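Local coordinates for putative cell adhesion protein (Bacteroides thetaiotaomicron, PDB 4DGU) that is a putative cell adhesion protein of the fimbrillin-like family, probably a building block of surface pili in a human gut bacterium, at residues 21-24 against 28-31; 32-37 against 129-134. One frame throughout, in Å; residues are numbered along the deposited sequence. Where two conformers were deposited one is given.

Interaction 1: residues 21-24 against 28-31; sequences ALSD and RTSN
Ser23 and Thr29 make the apolar contact here. CB of Ser23 lies 3.5 Å from CG2 of Thr29, and both CB atoms point toward the opposing segment. It is this direction of the bond from CA that brings CB of Ser23 to the methyl. Its OG is anti to the backbone N (chi1 -176°), a turn that keeps OG further off, 4.2 Å from CG2 of Thr29.

A water makes the polar link. It donates to O of Ala21 at 2.6 Å and hydrogen-bonds OG1 of Thr29 at 2.7 Å. The two bonds open an angle of about 138° at the water. With chi1 at 63°, Thr29 holds OG1 between its backbone N and carbonyl carbon. Its methyl can then meet Ser23 while its hydroxyl meets the water. No direct hydrogen bond joins the two segments.

The contact folds the chain back on itself between strand 13-20 and the short helix 30-33. This turn belongs to a largely beta protein of the fimbrillin-like family, placed in the transthyretin clan.

Asn31 makes a looser approach. Its ND2 is 4.1 Å from N of Ala21, a packing contact. That amide nitrogen bonds instead to OD1 of Asp20 and O of Phe125, which tie the helix to the neighbouring strands. Other polar ends serve a subunit interface: OD1 of Asn31 bonds OH of Tyr246 of the second subunit, and OG of Ser23 bonds both OG1 of Thr27 and O of Leu245 of the second subunit. Thr29 also packs on Pro244 of that subunit.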
ATOM      1  N   ALA A  21      -0.617   5.463  25.027  1.00 43.00           N
ATOM      2  CA  ALA A  21       0.210   6.342  24.205  1.00 41.83           C
ATOM      3  C   ALA A  21      -0.523   6.642  22.902  1.00 47.05           C
ATOM      4  O   ALA A  21      -1.287   5.798  22.411  1.00 44.63           O
ATOM      5  CB  ALA A  21       1.554   5.707  23.916  1.00 41.27           C
ATOM      6  N   LEU A  22      -0.308   7.854  22.375  1.00 46.96           N
ATOM      7  CA  LEU A  22      -0.909   8.300  21.131  1.00 47.76           C
ATOM      8  C   LEU A  22      -0.094   7.982  19.911  1.00 46.89           C
ATOM      9  O   LEU A  22       1.131   8.031  19.904  1.00 42.66           O
ATOM     10  CB  LEU A  22      -1.105   9.830  21.101  1.00 49.53           C
ATOM     11  CG  LEU A  22      -1.900  10.493  22.178  1.00 57.20           C
ATOM     12  CD1 LEU A  22      -1.665  11.973  22.144  1.00 58.93           C
ATOM     13  CD2 LEU A  22      -3.342  10.125  22.072  1.00 61.50           C
ATOM     14  N   SER A  23      -0.819   7.906  18.808  1.00 44.46           N
ATOM     15  CA  SER A  23      -0.285   7.849  17.465  1.00 41.92           C
ATOM     16  C   SER A  23      -1.031   8.955  16.730  1.00 43.36           C
ATOM     17  O   SER A  23      -1.735   9.760  17.367  1.00 41.62           O
ATOM     18  CB  SER A  23      -0.476   6.458  16.863  1.00 42.87           C
ATOM     19  OG  SER A  23       0.122   6.362  15.579  1.00 44.46           O
ATOM     20  N   ASP A  24      -0.877   9.014  15.410  1.00 40.17           N
ATOM     21  CA  ASP A  24      -1.583   9.952  14.550  1.00 39.32           C
ATOM     22  C   ASP A  24      -3.122   9.793  14.740  1.00 43.18           C
ATOM     23  O   ASP A  24      -3.578   8.664  14.925  1.00 44.32           O
ATOM     24  CB  ASP A  24      -1.172   9.708  13.079  1.00 39.37           C
ATOM     25  CG  ASP A  24      -1.879  10.604  12.086  1.00 45.61           C
ATOM     26  OD1 ASP A  24      -1.397  11.722  11.857  1.00 49.08           O
ATOM     27  OD2 ASP A  24      -2.996  10.258  11.666  1.00 51.34           O
ATOM     28  N   ARG A  28      -4.948   3.436  13.609  1.00 37.87           N
ATOM     29  CA  ARG A  28      -5.339   2.383  14.519  1.00 37.92           C
ATOM     30  C   ARG A  28      -4.077   1.862  15.237  1.00 41.94           C
ATOM     31  O   ARG A  28      -3.060   1.619  14.595  1.00 41.44           O
ATOM     32  CB  ARG A  28      -6.022   1.258  13.714  1.00 37.40           C
ATOM     33  CG  ARG A  28      -6.259  -0.065  14.455  1.00 37.93           C
ATOM     34  CD  ARG A  28      -7.380   0.031  15.460  1.00 38.29           C
ATOM     35  NE  ARG A  28      -8.680  -0.043  14.804  1.00 46.61           N
ATOM     36  CZ  ARG A  28      -9.692   0.780  15.049  1.00 56.58           C
ATOM     37  NH1 ARG A  28      -9.553   1.775  15.912  1.00 44.40           N
ATOM     38  NH2 ARG A  28     -10.843   0.633  14.406  1.00 43.95           N
ATOM     39  N   THR A  29      -4.136   1.775  16.562  1.00 38.32           N
ATOM     40  CA  THR A  29      -3.125   1.180  17.431  1.00 38.50           C
ATOM     41  C   THR A  29      -3.825   0.053  18.128  1.00 42.08           C
ATOM     42  O   THR A  29      -5.068   0.078  18.213  1.00 42.56           O
ATOM     43  CB  THR A  29      -2.505   2.183  18.445  1.00 45.12           C
ATOM     44  OG1 THR A  29      -3.510   2.656  19.337  1.00 43.04           O
ATOM     45  CG2 THR A  29      -1.809   3.326  17.786  1.00 42.72           C
ATOM     46  N   SER A  30      -3.065  -0.921  18.654  1.00 36.98           N
ATOM     47  CA  SER A  30      -3.645  -2.041  19.401  1.00 37.54           C
ATOM     48  C   SER A  30      -4.350  -1.545  20.682  1.00 41.75           C
ATOM     49  O   SER A  30      -5.201  -2.254  21.225  1.00 42.48           O
ATOM     50  CB  SER A  30      -2.579  -3.079  19.747  1.00 40.53           C
ATOM     51  OG  SER A  30      -1.706  -2.586  20.752  1.00 47.01           O
ATOM     52  N   ASN A  31      -3.972  -0.335  21.160  1.00 38.50           N
ATOM     53  CA  ASN A  31      -4.547   0.328  22.334  1.00 38.97           C
ATOM     54  C   ASN A  31      -6.041   0.571  22.135  1.00 43.22           C
ATOM     55  O   ASN A  31      -6.796   0.505  23.099  1.00 43.46           O
ATOM     56  CB  ASN A  31      -3.835   1.675  22.606  1.00 41.24           C
ATOM     57  CG  ASN A  31      -2.373   1.574  22.953  1.00 52.88           C
ATOM     58  OD1 ASN A  31      -1.502   1.414  22.094  1.00 44.66           O
ATOM     59  ND2 ASN A  31      -2.062   1.721  24.218  1.00 43.74           N
TER
HETATM   60  O   HOH W   1      -3.188   4.735  21.044  1.00 44.48           O

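Interaction 2: residues 32-37 against 129-134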
ATOM      1  N   ASP A  32      -6.469   0.854  20.880  1.00 39.98           N
ATOM      2  CA  ASP A  32      -7.858   1.111  20.522  1.00 40.39           C
ATOM      3  C   ASP A  32      -8.752  -0.077  20.846  1.00 47.47           C
ATOM      4  O   ASP A  32      -9.877   0.112  21.327  1.00 50.31           O
ATOM      5  CB  ASP A  32      -7.973   1.439  19.016  1.00 41.22           C
ATOM      6  CG  ASP A  32      -7.313   2.720  18.571  1.00 44.30           C
ATOM      7  OD1 ASP A  32      -7.122   3.610  19.419  1.00 49.23           O
ATOM      8  OD2 ASP A  32      -7.061   2.864  17.360  1.00 41.16           O
ATOM      9  N   LEU A  33      -8.260  -1.292  20.518  1.00 42.27           N
ATOM     10  CA  LEU A  33      -8.957  -2.562  20.667  1.00 41.92           C
ATOM     11  C   LEU A  33      -8.763  -3.093  22.046  1.00 45.34           C
ATOM     12  O   LEU A  33      -9.700  -3.658  22.618  1.00 44.77           O
ATOM     13  CB  LEU A  33      -8.425  -3.595  19.639  1.00 41.50           C
ATOM     14  CG  LEU A  33      -8.416  -3.172  18.159  1.00 46.56           C
ATOM     15  CD1 LEU A  33      -7.595  -4.120  17.315  1.00 45.60           C
ATOM     16  CD2 LEU A  33      -9.847  -2.937  17.604  1.00 47.70           C
ATOM     17  N   PHE A  34      -7.510  -2.965  22.552  1.00 41.20           N
ATOM     18  CA  PHE A  34      -7.059  -3.441  23.843  1.00 41.83           C
ATOM     19  C   PHE A  34      -6.490  -2.286  24.681  1.00 48.00           C
ATOM     20  O   PHE A  34      -5.266  -2.113  24.744  1.00 49.61           O
ATOM     21  CB  PHE A  34      -6.026  -4.543  23.646  1.00 42.96           C
ATOM     22  CG  PHE A  34      -6.550  -5.708  22.850  1.00 44.84           C
ATOM     23  CD1 PHE A  34      -7.448  -6.607  23.413  1.00 48.95           C
ATOM     24  CD2 PHE A  34      -6.125  -5.924  21.539  1.00 45.93           C
ATOM     25  CE1 PHE A  34      -7.914  -7.702  22.676  1.00 50.96           C
ATOM     26  CE2 PHE A  34      -6.592  -7.018  20.803  1.00 49.15           C
ATOM     27  CZ  PHE A  34      -7.482  -7.902  21.377  1.00 49.10           C
ATOM     28  N   PRO A  35      -7.358  -1.467  25.319  1.00 44.09           N
ATOM     29  CA  PRO A  35      -6.847  -0.327  26.135  1.00 43.50           C
ATOM     30  C   PRO A  35      -5.943  -0.778  27.283  1.00 46.66           C
ATOM     31  O   PRO A  35      -6.229  -1.789  27.898  1.00 47.00           O
ATOM     32  CB  PRO A  35      -8.133   0.337  26.663  1.00 45.67           C
ATOM     33  CG  PRO A  35      -9.218  -0.131  25.759  1.00 49.45           C
ATOM     34  CD  PRO A  35      -8.836  -1.515  25.327  1.00 45.18           C
ATOM     35  N   ALA A  36      -4.855  -0.040  27.571  1.00 44.61           N
ATOM     36  CA  ALA A  36      -3.904  -0.388  28.646  1.00 43.95           C
ATOM     37  C   ALA A  36      -4.617  -0.560  29.999  1.00 49.97           C
ATOM     38  O   ALA A  36      -4.262  -1.484  30.734  1.00 50.54           O
ATOM     39  CB  ALA A  36      -2.791   0.641  28.745  1.00 43.08           C
ATOM     40  N   ARG A  37      -5.656   0.280  30.290  1.00 47.71           N
ATOM     41  CA  ARG A  37      -6.443   0.242  31.528  0.50 48.92           C
ATOM     42  C   ARG A  37      -7.194  -1.105  31.696  1.00 54.77           C
ATOM     43  O   ARG A  37      -7.608  -1.437  32.808  1.00 56.02           O
ATOM     44  CB  ARG A  37      -7.430   1.434  31.592  0.50 48.56           C
ATOM     45  CG  ARG A  37      -8.598   1.383  30.594  0.50 61.09           C
ATOM     46  CD  ARG A  37      -9.450   2.651  30.602  0.50 71.13           C
ATOM     47  NE  ARG A  37      -9.162   3.511  29.447  0.50 75.68           N
ATOM     48  CZ  ARG A  37      -9.764   3.416  28.264  0.50 78.61           C
ATOM     49  NH1 ARG A  37     -10.702   2.498  28.058  0.50 60.93           N
ATOM     50  NH2 ARG A  37      -9.423   4.230  27.274  0.50 57.22           N
ATOM     51  N   THR A 129       4.596  -5.596  22.293  1.00 38.65           N
ATOM     52  CA  THR A 129       4.296  -6.862  21.624  1.00 38.86           C
ATOM     53  C   THR A 129       3.127  -6.616  20.635  1.00 41.44           C
ATOM     54  O   THR A 129       2.550  -5.516  20.621  1.00 40.58           O
ATOM     55  CB  THR A 129       3.997  -7.956  22.636  1.00 45.12           C
ATOM     56  OG1 THR A 129       3.034  -7.436  23.552  1.00 42.23           O
ATOM     57  CG2 THR A 129       5.253  -8.436  23.387  1.00 43.53           C
ATOM     58  N   VAL A 130       2.783  -7.634  19.810  1.00 36.91           N
ATOM     59  CA  VAL A 130       1.771  -7.511  18.760  1.00 35.84           C
ATOM     60  C   VAL A 130       0.593  -8.477  19.039  1.00 40.31           C
ATOM     61  O   VAL A 130       0.780  -9.681  18.890  1.00 41.46           O
ATOM     62  CB  VAL A 130       2.405  -7.737  17.333  1.00 38.18           C
ATOM     63  CG1 VAL A 130       1.371  -7.613  16.209  1.00 35.93           C
ATOM     64  CG2 VAL A 130       3.586  -6.783  17.084  1.00 37.67           C
ATOM     65  N   PRO A 131      -0.612  -7.996  19.449  1.00 36.53           N
ATOM     66  CA  PRO A 131      -1.741  -8.927  19.651  1.00 37.30           C
ATOM     67  C   PRO A 131      -2.223  -9.539  18.344  1.00 44.58           C
ATOM     68  O   PRO A 131      -2.109  -8.937  17.258  1.00 43.42           O
ATOM     69  CB  PRO A 131      -2.846  -8.053  20.265  1.00 38.37           C
ATOM     70  CG  PRO A 131      -2.260  -6.746  20.539  1.00 40.96           C
ATOM     71  CD  PRO A 131      -1.023  -6.604  19.713  1.00 36.95           C
ATOM     72  N   VAL A 132      -2.750 -10.753  18.452  1.00 42.88           N
ATOM     73  CA  VAL A 132      -3.273 -11.511  17.319  1.00 42.95           C
ATOM     74  C   VAL A 132      -4.764 -11.768  17.558  1.00 47.66           C
ATOM     75  O   VAL A 132      -5.134 -12.321  18.599  1.00 46.37           O
ATOM     76  CB  VAL A 132      -2.491 -12.842  17.069  1.00 46.72           C
ATOM     77  CG1 VAL A 132      -2.942 -13.498  15.762  1.00 46.34           C
ATOM     78  CG2 VAL A 132      -0.980 -12.611  17.059  1.00 45.87           C
ATOM     79  N   ILE A 133      -5.610 -11.361  16.596  1.00 46.01           N
ATOM     80  CA  ILE A 133      -7.053 -11.593  16.695  1.00 46.60           C
ATOM     81  C   ILE A 133      -7.514 -12.494  15.563  1.00 48.48           C
ATOM     82  O   ILE A 133      -7.085 -12.324  14.425  1.00 47.46           O
ATOM     83  CB  ILE A 133      -7.899 -10.291  16.776  1.00 49.60           C
ATOM     84  CG1 ILE A 133      -7.731  -9.389  15.533  1.00 49.59           C
ATOM     85  CG2 ILE A 133      -7.579  -9.523  18.071  1.00 51.79           C
ATOM     86  CD1 ILE A 133      -8.731  -8.273  15.455  1.00 61.82           C
ATOM     87  N   ILE A 134      -8.389 -13.448  15.885  1.00 45.54           N
ATOM     88  CA  ILE A 134      -8.993 -14.372  14.913  1.00 45.04           C
ATOM     89  C   ILE A 134     -10.383 -13.860  14.577  1.00 48.52           C
ATOM     90  O   ILE A 134     -11.243 -13.724  15.460  1.00 46.78           O
ATOM     91  CB  ILE A 134      -9.046 -15.877  15.345  1.00 48.50           C
ATOM     92  CG1 ILE A 134      -7.723 -16.346  15.991  1.00 48.04           C
ATOM     93  CG2 ILE A 134      -9.443 -16.788  14.135  1.00 46.34           C
ATOM     94  CD1 ILE A 134      -7.853 -17.706  16.754  1.00 53.04           C
TER
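The ring of Phe34 packs against Pro131 and Ile133. The closest approach is CZ of Phe34 to CG2 of Ile133, at 3.7 Å. This methyl sits in the plane of the ring, at its edge, and also lies 3.8 Å from CE2 of Phe34. Pro131 comes in obliquely. Its CB is 3.9 Å from CE2 of Phe34, and its CG is 4.1 Å from CD2 of Phe34. The close contacts thus gather at CD2, CE2 and CZ of Phe34, and between the two segments they are all apolar.

Ile133 has CG1 between its backbone N and carbonyl carbon (chi1 61°). This places CG2 beside the backbone N, where it reaches the phenyl ring. Pro131 and Ile133 are alternate residues of strand 120-135, and both direct their side chains toward Phe34. Val132 between them points away, to Val178, Val189 and Val228. The strand is a central member of the mixed sheet of this fimbrillin-like fold, paired there with strand 225-230. Phe34 lies against the side of the strand that carries Pro131 and Ile133.

An alanine in place of Phe34 would probably take the phenyl ring away from Ile133 CG2 and the Pro131 ring and open a gap between the segment and the strand.

The other side of the contact is looser. Leu33, partly exposed, also turns toward the strand but only skirts it, packing on Thr225 and on Pro25 of the third subunit. Beyond Phe34 the chain leaves the strand. Pro35 and Ala36 touch strand 13-20 instead.

Overall arrangement
Along the chain, both segments of interaction 1 come before the first segment of interaction 2. Their centres lie about 10 Å apart. Both use helix 30-33: Asn31 on it takes part in interaction 1, and Phe34 just after it carries interaction 2. They also touch directly, with CB of Ser30 3.8 Å from CG of Pro131. Interaction 1 is local, with only three residues between its segments. Interaction 2 spans 91 residues and brings the helix region to strand 120-135 of the mixed sheet. Both contacts reach the third subunit, and interaction 1 also meets the second. The short helix therefore lies between the sheet and the subunit interfaces of the four-chain assembly.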